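Local coordinates for putative pneumococcal surface protein (PDB 4CNL) that binds choline through a chain of choline-binding repeats, and so probably attaches to the choline-bearing teichoic acids of the pneumococcal surface, at residues Y13-D16 with N20-K23; N24-S29 with I44-Y49; Y31-A34 with M38-S41; W52-L55 with Y61-N64; Y70-K73 with K77-Q80. All coordinates share one frame; numbering follows the deposited sequence.

Contact 1: Y13-D16 with N20-K23; sequences YYFD and NLVK
Leu21 turns its CD2 methyl over one face of the Phe15 ring, 3.7 Å from the ring centroid and 15° off the normal, a CH-pi contact; the same CD2 also reaches Tyr13 CB. Tyr14 and Val22 run side by side in the same direction, and Val22 CG2 meets the tyrosine at the ring edge, 3.6 Å from Tyr14 CD2. The backbones fix this pairing through a single bridge between Phe15 and Leu21: Val22 N binds Tyr14 O at 3.0 Å, and Asp16 N binds Asn20 O at 2.8 Å.

Asp16 closes the turn. With CG set between its own N and carbonyl carbon (chi1 66°), the carboxylate swings over so that Asn20 N donates to Asp16 OD1 from above the carboxylate plane, at 3.0 Å. The other oxygen, OD2, accepts from two waters, one also donating to Asn20 OD1, the other to Leu21 O. A further water joins Tyr14 N to Val22 O.

The contact lies at the surface of the choline-binding solenoid. Strand 4-8 pairs with Tyr13 and Phe15, Trp5 packs edge-to-face with Tyr14, and Leu32 of strand 30-32 touches both Tyr14 and Val22.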
# COMPACT_ATOMS: atom_id res chain seq x y z
N TYR A 13 -16.47 20.67 -21.06
CA TYR A 13 -16.97 19.65 -21.98
C TYR A 13 -15.92 19.40 -23.05
O TYR A 13 -15.11 20.28 -23.36
CB TYR A 13 -18.28 20.11 -22.66
CG TYR A 13 -19.41 20.27 -21.68
CD1 TYR A 13 -19.52 21.41 -20.90
CD2 TYR A 13 -20.36 19.27 -21.53
CE1 TYR A 13 -20.56 21.55 -19.98
CE2 TYR A 13 -21.39 19.39 -20.61
CZ TYR A 13 -21.49 20.54 -19.85
OH TYR A 13 -22.51 20.67 -18.94
N TYR A 14 -15.95 18.21 -23.64
CA TYR A 14 -15.06 17.93 -24.75
C TYR A 14 -15.86 17.59 -26.00
O TYR A 14 -16.65 16.65 -26.01
CB TYR A 14 -14.09 16.79 -24.41
CG TYR A 14 -13.09 16.56 -25.52
CD1 TYR A 14 -11.94 17.34 -25.62
CD2 TYR A 14 -13.31 15.58 -26.48
CE1 TYR A 14 -11.04 17.15 -26.66
CE2 TYR A 14 -12.41 15.37 -27.51
CZ TYR A 14 -11.29 16.16 -27.60
OH TYR A 14 -10.39 15.95 -28.62
N PHE A 15 -15.67 18.39 -27.05
CA PHE A 15 -16.31 18.15 -28.33
C PHE A 15 -15.43 17.26 -29.19
O PHE A 15 -14.27 17.61 -29.42
CB PHE A 15 -16.58 19.47 -29.06
CG PHE A 15 -17.74 20.26 -28.51
CD1 PHE A 15 -17.62 20.97 -27.32
CD2 PHE A 15 -18.94 20.32 -29.22
CE1 PHE A 15 -18.71 21.72 -26.83
CE2 PHE A 15 -20.02 21.05 -28.73
CZ PHE A 15 -19.91 21.75 -27.54
N ASP A 16 -15.95 16.13 -29.67
CA ASP A 16 -15.15 15.27 -30.53
C ASP A 16 -15.01 15.85 -31.94
O ASP A 16 -15.46 16.96 -32.22
CB ASP A 16 -15.70 13.82 -30.57
CG ASP A 16 -17.09 13.69 -31.24
OD1 ASP A 16 -17.50 14.51 -32.09
OD2 ASP A 16 -17.78 12.69 -30.91
N ASN A 20 -19.49 16.69 -31.56
CA ASN A 20 -20.45 16.13 -30.62
C ASN A 20 -19.85 15.95 -29.23
O ASN A 20 -18.64 15.73 -29.11
CB ASN A 20 -20.98 14.80 -31.16
CG ASN A 20 -21.64 14.94 -32.52
OD1 ASN A 20 -21.37 14.17 -33.45
ND2 ASN A 20 -22.49 15.95 -32.64
N LEU A 21 -20.67 16.07 -28.19
CA LEU A 21 -20.15 15.94 -26.83
C LEU A 21 -19.72 14.51 -26.53
O LEU A 21 -20.42 13.55 -26.84
CB LEU A 21 -21.20 16.36 -25.79
CG LEU A 21 -21.66 17.82 -25.81
CD1 LEU A 21 -22.67 18.08 -24.69
CD2 LEU A 21 -20.48 18.75 -25.66
N VAL A 22 -18.56 14.39 -25.89
CA VAL A 22 -18.10 13.10 -25.38
C VAL A 22 -18.72 12.87 -24.00
O VAL A 22 -18.70 13.76 -23.14
CB VAL A 22 -16.57 13.05 -25.31
CG1 VAL A 22 -16.11 11.78 -24.58
CG2 VAL A 22 -15.96 13.14 -26.73
N LYS A 23 -19.30 11.69 -23.80
CA LYS A 23 -19.97 11.38 -22.54
C LYS A 23 -19.63 9.95 -22.11
O LYS A 23 -19.51 9.07 -22.96
CB LYS A 23 -21.49 11.52 -22.65
CG LYS A 23 -21.95 12.89 -23.13
CD LYS A 23 -23.47 12.96 -23.27
CE LYS A 23 -23.93 14.35 -23.69
NZ LYS A 23 -25.41 14.39 -23.89
O HOH W 1 -18.22 16.53 -23.01
O HOH W 2 -19.74 11.86 -32.63
O HOH W 3 -19.43 11.90 -28.72

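Contact 2: N24-S29 with I44-Y49; sequences NAWQGS and IYDSSY. With CHT (choline ion), chain I.
Trp26 NE1 donates to Asp46 OD2 at 2.7 Å, the bond that ties strand 25-27 to strand 42-46 in one of the aromatic choline pockets of this repeat solenoid. The carboxylate lies almost coplanar with the indole, 3° between the planes, and OD2 accepts at the ring edge, although the bond is bent to 139° at the hydrogen. A negative charge there would probably polarise the indole and enrich the electron density of its faces.

The second carboxylate oxygen looks back into its own segment. Ser48 N reaches Asp46 OD1 at 2.9 Å, making an Asx turn, and Tyr49 N adds a weak bond. The turn brings Tyr49 round toward Trp26, where its ring plane stands at 85° to the indole, with Tyr49 CE2 4.1 Å from Trp26 CD1.

Choline uses both rings. Its C6 and C7 methyls rest over one face of Trp26, and C7 also sits 3.5 Å above the Tyr49 ring plane, displaced toward the rim. Tyr53 packs edge-to-face on Trp26, and Tyr61 completes the aromatic walls; Asn75 belongs to the same pocket. Gly28 contributes backbone instead of a ring: its O comes within 3.7 Å of the choline C6 methyl.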
# COMPACT_ATOMS: atom_id res chain seq x y z
N ASN A 24 -19.46 9.75 -20.81
CA ASN A 24 -19.07 8.45 -20.25
C ASN A 24 -17.81 7.88 -20.87
O ASN A 24 -17.79 6.72 -21.29
CB ASN A 24 -20.20 7.42 -20.43
CG ASN A 24 -21.50 7.87 -19.84
OD1 ASN A 24 -21.60 8.05 -18.63
ND2 ASN A 24 -22.51 8.04 -20.68
N ALA A 25 -16.76 8.68 -20.94
CA ALA A 25 -15.55 8.25 -21.63
C ALA A 25 -14.35 9.09 -21.26
O ALA A 25 -14.48 10.26 -20.87
CB ALA A 25 -15.75 8.28 -23.15
N TRP A 26 -13.19 8.48 -21.41
CA TRP A 26 -11.94 9.19 -21.26
C TRP A 26 -11.60 10.03 -22.49
O TRP A 26 -11.90 9.64 -23.62
CB TRP A 26 -10.80 8.21 -21.00
CG TRP A 26 -10.92 7.56 -19.66
CD1 TRP A 26 -11.59 6.41 -19.37
CD2 TRP A 26 -10.41 8.06 -18.41
NE1 TRP A 26 -11.50 6.14 -18.02
CE2 TRP A 26 -10.78 7.14 -17.41
CE3 TRP A 26 -9.64 9.18 -18.05
CZ2 TRP A 26 -10.43 7.31 -16.07
CZ3 TRP A 26 -9.30 9.36 -16.72
CH2 TRP A 26 -9.69 8.42 -15.75
N GLN A 27 -11.00 11.17 -22.24
CA GLN A 27 -10.32 11.94 -23.26
C GLN A 27 -8.96 12.32 -22.69
O GLN A 27 -8.86 13.17 -21.80
CB GLN A 27 -11.11 13.19 -23.67
CG GLN A 27 -10.31 14.14 -24.55
CD GLN A 27 -9.87 13.51 -25.84
OE1 GLN A 27 -10.51 12.58 -26.34
NE2 GLN A 27 -8.78 14.01 -26.41
N GLY A 28 -7.92 11.65 -23.17
CA GLY A 28 -6.59 11.86 -22.62
C GLY A 28 -6.63 11.50 -21.14
O GLY A 28 -7.11 10.43 -20.77
N SER A 29 -6.15 12.42 -20.31
CA SER A 29 -6.07 12.21 -18.87
C SER A 29 -7.36 12.55 -18.12
O SER A 29 -7.43 12.45 -16.89
CB SER A 29 -4.92 13.03 -18.30
OG SER A 29 -3.69 12.68 -18.91
N ILE A 44 -14.33 8.05 -9.69
CA ILE A 44 -15.15 7.46 -10.74
C ILE A 44 -14.82 5.98 -10.88
O ILE A 44 -13.64 5.61 -10.91
CB ILE A 44 -14.92 8.17 -12.10
CG1 ILE A 44 -15.67 9.51 -12.14
CG2 ILE A 44 -15.34 7.28 -13.26
CD1 ILE A 44 -17.16 9.36 -12.23
N TYR A 45 -15.84 5.12 -10.96
CA TYR A 45 -15.61 3.73 -11.31
C TYR A 45 -15.83 3.52 -12.80
O TYR A 45 -16.92 3.79 -13.33
CB TYR A 45 -16.51 2.77 -10.51
CG TYR A 45 -16.11 1.33 -10.71
CD1 TYR A 45 -15.11 0.75 -9.93
CD2 TYR A 45 -16.70 0.55 -11.70
CE1 TYR A 45 -14.73 -0.56 -10.12
CE2 TYR A 45 -16.32 -0.77 -11.89
CZ TYR A 45 -15.34 -1.32 -11.10
OH TYR A 45 -14.96 -2.64 -11.29
N ASP A 46 -14.80 3.05 -13.48
CA ASP A 46 -14.90 2.76 -14.91
C ASP A 46 -15.19 1.28 -15.08
O ASP A 46 -14.34 0.44 -14.80
CB ASP A 46 -13.62 3.16 -15.64
CG ASP A 46 -13.81 3.19 -17.14
OD1 ASP A 46 -14.49 2.29 -17.66
OD2 ASP A 46 -13.29 4.12 -17.80
N SER A 47 -16.39 0.95 -15.56
CA SER A 47 -16.79 -0.45 -15.67
C SER A 47 -15.97 -1.17 -16.73
O SER A 47 -15.83 -2.39 -16.68
CB SER A 47 -18.28 -0.57 -15.97
OG SER A 47 -19.07 -0.12 -14.88
N SER A 48 -15.44 -0.41 -17.69
CA SER A 48 -14.70 -1.01 -18.80
C SER A 48 -13.26 -1.36 -18.41
O SER A 48 -12.66 -2.27 -18.99
CB SER A 48 -14.71 -0.09 -20.02
OG SER A 48 -14.10 1.16 -19.73
N TYR A 49 -12.71 -0.64 -17.44
CA TYR A 49 -11.38 -0.94 -16.92
C TYR A 49 -11.46 -1.73 -15.62
O TYR A 49 -10.43 -2.14 -15.09
CB TYR A 49 -10.58 0.34 -16.67
CG TYR A 49 -10.04 1.00 -17.92
CD1 TYR A 49 -8.80 0.66 -18.43
CD2 TYR A 49 -10.78 1.97 -18.59
CE1 TYR A 49 -8.30 1.27 -19.57
CE2 TYR A 49 -10.30 2.57 -19.74
CZ TYR A 49 -9.06 2.22 -20.22
OH TYR A 49 -8.57 2.82 -21.36
C4 CHT I . -4.21 5.87 -18.64
C5 CHT I . -5.51 5.09 -18.85
C6 CHT I . -6.81 7.04 -19.31
C7 CHT I . -7.82 5.06 -18.50
C8 CHT I . -6.45 6.36 -17.10
O6 CHT I . -3.79 6.43 -19.87
N1 CHT I . -6.65 5.89 -18.44

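Contact 3: Y31-A34 with M38-S41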
# COMPACT_ATOMS: atom_id res chain seq x y z
N TYR A 31 -11.78 12.56 -17.67
CA TYR A 31 -12.94 11.70 -17.81
C TYR A 31 -14.22 12.53 -17.95
O TYR A 31 -14.48 13.39 -17.12
CB TYR A 31 -13.07 10.76 -16.60
CG TYR A 31 -14.22 9.80 -16.77
CD1 TYR A 31 -14.08 8.68 -17.58
CD2 TYR A 31 -15.45 10.04 -16.16
CE1 TYR A 31 -15.14 7.81 -17.77
CE2 TYR A 31 -16.52 9.17 -16.34
CZ TYR A 31 -16.36 8.05 -17.15
OH TYR A 31 -17.40 7.18 -17.37
N LEU A 32 -15.00 12.26 -18.99
CA LEU A 32 -16.27 12.95 -19.21
C LEU A 32 -17.41 12.11 -18.67
O LEU A 32 -17.58 10.94 -19.04
CB LEU A 32 -16.48 13.25 -20.70
CG LEU A 32 -15.57 14.28 -21.40
CD1 LEU A 32 -15.43 15.55 -20.58
CD2 LEU A 32 -14.19 13.68 -21.72
N LYS A 33 -18.21 12.71 -17.79
CA LYS A 33 -19.27 11.98 -17.10
C LYS A 33 -20.53 11.82 -17.97
O LYS A 33 -20.53 12.15 -19.15
CB LYS A 33 -19.59 12.69 -15.78
CG LYS A 33 -18.39 12.72 -14.85
CD LYS A 33 -18.70 13.35 -13.49
CE LYS A 33 -18.91 14.86 -13.59
NZ LYS A 33 -18.99 15.51 -12.24
N ALA A 34 -21.60 11.30 -17.38
CA ALA A 34 -22.79 10.94 -18.15
C ALA A 34 -23.46 12.14 -18.81
O ALA A 34 -24.11 12.00 -19.85
CB ALA A 34 -23.79 10.20 -17.26
N MET A 38 -16.76 17.29 -17.42
CA MET A 38 -15.47 16.76 -16.95
C MET A 38 -15.49 16.46 -15.45
O MET A 38 -15.85 17.32 -14.65
CB MET A 38 -14.35 17.75 -17.26
CG MET A 38 -12.98 17.25 -16.89
SD MET A 38 -11.70 18.50 -17.05
CE MET A 38 -12.02 19.51 -15.62
N ALA A 39 -15.09 15.25 -15.07
CA ALA A 39 -14.95 14.92 -13.65
C ALA A 39 -13.84 15.74 -13.01
O ALA A 39 -12.80 16.02 -13.61
CB ALA A 39 -14.68 13.42 -13.48
N GLN A 40 -14.07 16.16 -11.76
CA GLN A 40 -13.11 16.98 -11.06
C GLN A 40 -13.22 16.73 -9.56
O GLN A 40 -14.33 16.71 -9.01
CB GLN A 40 -13.35 18.46 -11.37
CG GLN A 40 -12.27 19.38 -10.86
CD GLN A 40 -12.49 20.81 -11.29
OE1 GLN A 40 -12.52 21.12 -12.48
NE2 GLN A 40 -12.65 21.71 -10.32
N SER A 41 -12.07 16.53 -8.93
CA SER A 41 -11.99 16.27 -7.49
C SER A 41 -13.00 15.22 -7.06
O SER A 41 -13.80 15.44 -6.15
CB SER A 41 -12.19 17.56 -6.71
OG SER A 41 -11.14 18.46 -6.99
O HOH W 4 -11.54 14.49 -15.66
O HOH W 5 -17.67 17.90 -12.51
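Three side chains of strand 30-32 and the turn after it meet Ala39 and Met38 from different directions. Tyr31 presents its ring edge to the Ala39 methyl, which lies near the ring plane, 4.4 Å between Tyr31 CD2 and Ala39 CB. Lys33 instead lays its aliphatic chain alongside the same alanine: Lys33 CG touches Ala39 CB at 4.0 Å, and further out CE passes close to Ala39 CA. The lysine is bent at its third torsion (chi3 -72°), which folds CE back across the segment 38-41 and brings the ammonium end round toward Glu42, its salt-bridge partner. NZ also donates to a water, which in turn donates to Met38 O. The Ala39 methyl thus meets both the edge of the Tyr31 ring and the stem of Lys33.

Leu32 leans the other way. Its CB starts off away from the segment 38-41, but CD1 returns to lie 3.8 Å from Met38 CA and near Met38 CB. With CG anti to its N (chi1 -176°), the rest of Met38 leads out of the contact, and the residue touches a bound choline, in the pocket shared with Trp5, Trp12, Tyr30 and Asp58.

In the backbone, Leu32 and Met38 form a single beta bridge, and Ala39 N binds Tyr31 O at 2.8 Å in an almost straight bond. A second water links Tyr31 N with Ala39 O.

Around this buried contact, Trp5 of strand 4-8 touches Leu32 and Met38, Ile44 and Asp46 of strand 42-46 cover Tyr31, and Leu55 of strand 51-55 packs on Ala39.

Contact 4: W52-L55 with Y61-N64; sequences WYYL and YAKN. With CHT (choline ion), chain I; CHT (choline ion), chain H.
The chain leaving strand 51-55 turns back on it with one beta bridge, Leu55 to Tyr61, whose CA atoms are 4.3 Å apart, and one direct hydrogen bond, Ala62 N to Tyr54 O at 2.9 Å, with the N-H pointing nearly along the C=O axis. Just past that bond a water accepts from Tyr54 N and donates to Ala62 O, carrying on the pairing where the two backbones part. This is the link between successive hairpins of the choline-binding solenoid, and it stands between two ligand sites.

Leu55 and Tyr61 cross obliquely, with Leu55 CD1 pressed 3.7 Å from Tyr61 CB. Ala62 points its methyl toward Tyr54, near the plane of that ring at its edge. Tyr61 is sent away from the strand by its first torsion (chi1 69°), and its ring ends up as a wall of one choline pocket. There the C8 methyl of the ligand sits 3.6 Å above the middle of the Tyr61 ring, while Tyr53, from the strand side, brings its CE2 to 3.7 Å from the same methyl.

Trp52, one residue earlier, serves the neighbouring choline, laying a face of its indole under methyls C6 and C7; Met78 packs beside it. In the first pocket, Tyr61 OH comes within 3.2 Å of choline C4.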
# COMPACT_ATOMS: atom_id res chain seq x y z
N TRP A 52 -11.48 1.79 -10.01
CA TRP A 52 -11.69 3.15 -9.56
C TRP A 52 -10.55 4.06 -10.00
O TRP A 52 -9.38 3.66 -9.99
CB TRP A 52 -11.78 3.21 -8.03
CG TRP A 52 -13.03 2.65 -7.43
CD1 TRP A 52 -13.19 1.41 -6.90
CD2 TRP A 52 -14.28 3.33 -7.28
NE1 TRP A 52 -14.48 1.27 -6.43
CE2 TRP A 52 -15.16 2.44 -6.65
CE3 TRP A 52 -14.73 4.62 -7.61
CZ2 TRP A 52 -16.48 2.78 -6.35
CZ3 TRP A 52 -16.04 4.95 -7.31
CH2 TRP A 52 -16.90 4.04 -6.69
N TYR A 53 -10.91 5.29 -10.33
CA TYR A 53 -9.94 6.35 -10.65
C TYR A 53 -10.29 7.60 -9.87
O TYR A 53 -11.46 7.85 -9.59
CB TYR A 53 -9.95 6.67 -12.14
CG TYR A 53 -9.53 5.51 -13.01
CD1 TYR A 53 -10.45 4.53 -13.40
CD2 TYR A 53 -8.22 5.40 -13.46
CE1 TYR A 53 -10.05 3.47 -14.20
CE2 TYR A 53 -7.82 4.35 -14.25
CZ TYR A 53 -8.74 3.39 -14.62
OH TYR A 53 -8.33 2.34 -15.42
N TYR A 54 -9.27 8.38 -9.51
CA TYR A 54 -9.50 9.68 -8.88
C TYR A 54 -9.11 10.81 -9.80
O TYR A 54 -7.95 10.92 -10.19
CB TYR A 54 -8.74 9.81 -7.56
CG TYR A 54 -9.12 11.09 -6.86
CD1 TYR A 54 -10.36 11.21 -6.24
CD2 TYR A 54 -8.28 12.19 -6.86
CE1 TYR A 54 -10.74 12.38 -5.61
CE2 TYR A 54 -8.66 13.38 -6.23
CZ TYR A 54 -9.88 13.45 -5.61
OH TYR A 54 -10.26 14.62 -4.99
N LEU A 55 -10.08 11.64 -10.16
CA LEU A 55 -9.78 12.83 -10.94
C LEU A 55 -9.44 13.99 -10.01
O LEU A 55 -10.21 14.34 -9.12
CB LEU A 55 -10.94 13.19 -11.88
CG LEU A 55 -11.22 12.18 -13.00
CD1 LEU A 55 -9.92 11.71 -13.71
CD2 LEU A 55 -12.05 10.99 -12.51
N TYR A 61 -6.30 12.53 -14.08
CA TYR A 61 -6.35 11.41 -13.14
C TYR A 61 -5.07 11.34 -12.33
O TYR A 61 -3.98 11.67 -12.82
CB TYR A 61 -6.62 10.08 -13.84
CG TYR A 61 -5.51 9.55 -14.71
CD1 TYR A 61 -5.38 9.97 -16.04
CD2 TYR A 61 -4.60 8.62 -14.23
CE1 TYR A 61 -4.37 9.48 -16.85
CE2 TYR A 61 -3.59 8.12 -15.03
CZ TYR A 61 -3.48 8.56 -16.33
OH TYR A 61 -2.47 8.05 -17.12
N ALA A 62 -5.23 10.92 -11.08
CA ALA A 62 -4.10 10.72 -10.18
C ALA A 62 -3.41 9.42 -10.54
O ALA A 62 -4.06 8.45 -10.93
CB ALA A 62 -4.56 10.70 -8.74
N LYS A 63 -2.08 9.41 -10.44
CA LYS A 63 -1.32 8.19 -10.67
C LYS A 63 -0.07 8.23 -9.80
O LYS A 63 0.45 9.32 -9.51
CB LYS A 63 -0.95 8.03 -12.15
CG LYS A 63 -0.26 9.22 -12.76
CD LYS A 63 0.17 8.91 -14.18
CE LYS A 63 0.87 10.10 -14.81
NZ LYS A 63 1.21 9.82 -16.24
N ASN A 64 0.39 7.06 -9.37
CA ASN A 64 1.52 6.96 -8.45
C ASN A 64 1.37 7.91 -7.28
O ASN A 64 2.30 8.63 -6.92
CB ASN A 64 2.84 7.24 -9.17
CG ASN A 64 3.10 6.29 -10.29
OD1 ASN A 64 3.05 5.08 -10.11
ND2 ASN A 64 3.36 6.83 -11.48
C4 CHT I . -4.21 5.87 -18.64
C5 CHT I . -5.51 5.09 -18.85
C6 CHT I . -6.81 7.04 -19.31
C7 CHT I . -7.82 5.06 -18.50
C8 CHT I . -6.45 6.36 -17.10
O6 CHT I . -3.79 6.43 -19.87
N1 CHT I . -6.65 5.89 -18.44
C4 CHT H . -14.43 5.93 -1.14
C5 CHT H . -14.02 4.56 -1.67
C6 CHT H . -13.20 3.38 -3.55
C7 CHT H . -14.38 5.40 -3.83
C8 CHT H . -12.21 5.42 -2.92
O6 CHT H . -14.80 5.85 0.23
N1 CHT H . -13.45 4.69 -2.99
O HOH W 6 -6.80 7.83 -10.90

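Contact 5: Y70-K73 with K77-Q80; sequences YYLK and KMAQ. With CHT (choline ion), chain H; SO4 (sulfate ion), chain L.
Leu72 CD1 packs tightly on Met78, 3.7 Å from its CA and 3.8 Å from its CB, where a beta bridge brings the two CA atoms to 4.3 Å. Two nearly straight backbone bonds lie either side of that bridge, Ala79 N to Tyr71 O and Lys73 N to Lys77 O, each 2.8 Å; the second donor is tilted well out of the carbonyl plane. A water between Tyr71 N and Ala79 O extends the pairing.

Beyond its CB, at this packed end, Met78 runs on to a choline. Its SD lies obliquely beside the Tyr70 ring, 3.8 Å from CD1, a Met-aromatic contact, and touches the ligand's C6 methyl. Tyr70 offers its ring centre to another methyl, C8, 3.6 Å above the plane. Trp43 and Trp52 complete this pocket.

The lysine end is more polar and partly open to solvent. Lys73 draws its stem over Lys77 O and bends at chi3 (-74°); NZ then binds a sulfate, probably from the crystallisation liquor, with 2.6 Å to O3, and also pairs with Glu82. Lys77, extended, reaches the sulfate weakly and also bonds to Tyr49 O.

Strand 51-55 lies against one side, Trp52 touching Met78 and Tyr53 touching Lys77, while Val84 of strand 82-86 and Leu95 of strand 91-95 cover Tyr71 and Ala79.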
# COMPACT_ATOMS: atom_id res chain seq x y z
N TYR A 70 -6.07 5.92 0.05
CA TYR A 70 -6.14 5.14 -1.19
C TYR A 70 -4.94 5.41 -2.09
O TYR A 70 -4.43 6.52 -2.14
CB TYR A 70 -7.45 5.46 -1.92
CG TYR A 70 -8.65 5.21 -1.05
CD1 TYR A 70 -9.09 3.92 -0.80
CD2 TYR A 70 -9.34 6.26 -0.46
CE1 TYR A 70 -10.17 3.67 0.01
CE2 TYR A 70 -10.44 6.02 0.36
CZ TYR A 70 -10.85 4.72 0.58
OH TYR A 70 -11.93 4.46 1.39
N TYR A 71 -4.47 4.38 -2.80
CA TYR A 71 -3.32 4.56 -3.67
C TYR A 71 -3.68 4.34 -5.14
O TYR A 71 -4.25 3.32 -5.51
CB TYR A 71 -2.19 3.60 -3.27
CG TYR A 71 -0.89 3.87 -4.01
CD1 TYR A 71 -0.06 4.91 -3.61
CD2 TYR A 71 -0.51 3.09 -5.09
CE1 TYR A 71 1.12 5.18 -4.28
CE2 TYR A 71 0.67 3.35 -5.78
CZ TYR A 71 1.48 4.41 -5.36
OH TYR A 71 2.65 4.68 -6.03
N LEU A 72 -3.37 5.33 -5.97
CA LEU A 72 -3.56 5.20 -7.40
C LEU A 72 -2.26 4.71 -8.04
O LEU A 72 -1.21 5.35 -7.90
CB LEU A 72 -4.00 6.54 -8.01
CG LEU A 72 -5.35 7.13 -7.59
CD1 LEU A 72 -6.46 6.07 -7.64
CD2 LEU A 72 -5.29 7.80 -6.22
N LYS A 73 -2.34 3.59 -8.74
CA LYS A 73 -1.16 2.99 -9.36
C LYS A 73 -0.69 3.80 -10.58
O LYS A 73 -1.26 4.84 -10.89
CB LYS A 73 -1.46 1.53 -9.73
CG LYS A 73 -1.85 0.70 -8.48
CD LYS A 73 -2.04 -0.77 -8.80
CE LYS A 73 -3.33 -1.02 -9.56
NZ LYS A 73 -3.44 -2.46 -9.92
N LYS A 77 -5.19 3.28 -11.85
CA LYS A 77 -6.14 2.39 -11.18
C LYS A 77 -5.93 2.38 -9.67
O LYS A 77 -4.80 2.25 -9.20
CB LYS A 77 -6.02 0.96 -11.71
CG LYS A 77 -6.37 0.79 -13.17
CD LYS A 77 -6.54 -0.68 -13.50
CE LYS A 77 -7.04 -0.87 -14.92
NZ LYS A 77 -7.21 -2.33 -15.20
N MET A 78 -7.00 2.52 -8.91
CA MET A 78 -6.89 2.42 -7.46
C MET A 78 -6.52 1.00 -7.08
O MET A 78 -7.15 0.04 -7.52
CB MET A 78 -8.20 2.81 -6.77
CG MET A 78 -8.07 2.86 -5.27
SD MET A 78 -9.66 2.96 -4.46
CE MET A 78 -10.28 1.35 -4.80
N ALA A 79 -5.49 0.87 -6.24
CA ALA A 79 -5.07 -0.43 -5.75
C ALA A 79 -6.10 -1.03 -4.79
O ALA A 79 -6.71 -0.32 -3.99
CB ALA A 79 -3.71 -0.31 -5.07
N GLN A 80 -6.28 -2.34 -4.88
CA GLN A 80 -7.28 -3.05 -4.09
C GLN A 80 -6.82 -4.46 -3.82
O GLN A 80 -6.59 -5.21 -4.77
CB GLN A 80 -8.64 -3.10 -4.81
CG GLN A 80 -9.51 -1.89 -4.60
CD GLN A 80 -10.86 -1.97 -5.32
OE1 GLN A 80 -10.95 -1.73 -6.53
NE2 GLN A 80 -11.91 -2.30 -4.57
C4 CHT H . -14.43 5.93 -1.14
C5 CHT H . -14.02 4.56 -1.67
C6 CHT H . -13.20 3.38 -3.55
C7 CHT H . -14.38 5.40 -3.83
C8 CHT H . -12.21 5.42 -2.92
O6 CHT H . -14.80 5.85 0.23
N1 CHT H . -13.45 4.69 -2.99
S SO4 L . -3.71 -3.62 -13.23
O1 SO4 L . -4.03 -3.30 -14.62
O2 SO4 L . -2.67 -4.65 -13.20
O3 SO4 L . -3.23 -2.43 -12.54
O4 SO4 L . -4.92 -4.12 -12.56
O HOH W 7 -6.06 2.04 -2.76
O HOH W 8 -6.85 -2.26 -9.18

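How the contacts relate
Contacts 1, 3, 4 and 5 repeat one theme, a strand end met by the returning chain with a single beta bridge and a bridging water; contact 2 instead joins two hairpins by side chains alone. Contact 1 is at the surface, its turn closed by an aspartate and waters, whereas contact 3 is buried and mostly apolar, though its Met38 reaches a choline of its own; contacts 2, 4 and 5 are partly buried, 2 and 4 sharing one choline, 4 and 5 the next. Contacts 2 and 3 meet through paired strands 25-27 and 30-32, contacts 2 and 4 through 42-46 and 51-55. Between contacts 4 and 5, Trp52 O and Met78 N lie 2.9 Å apart, probably hydrogen-bonded.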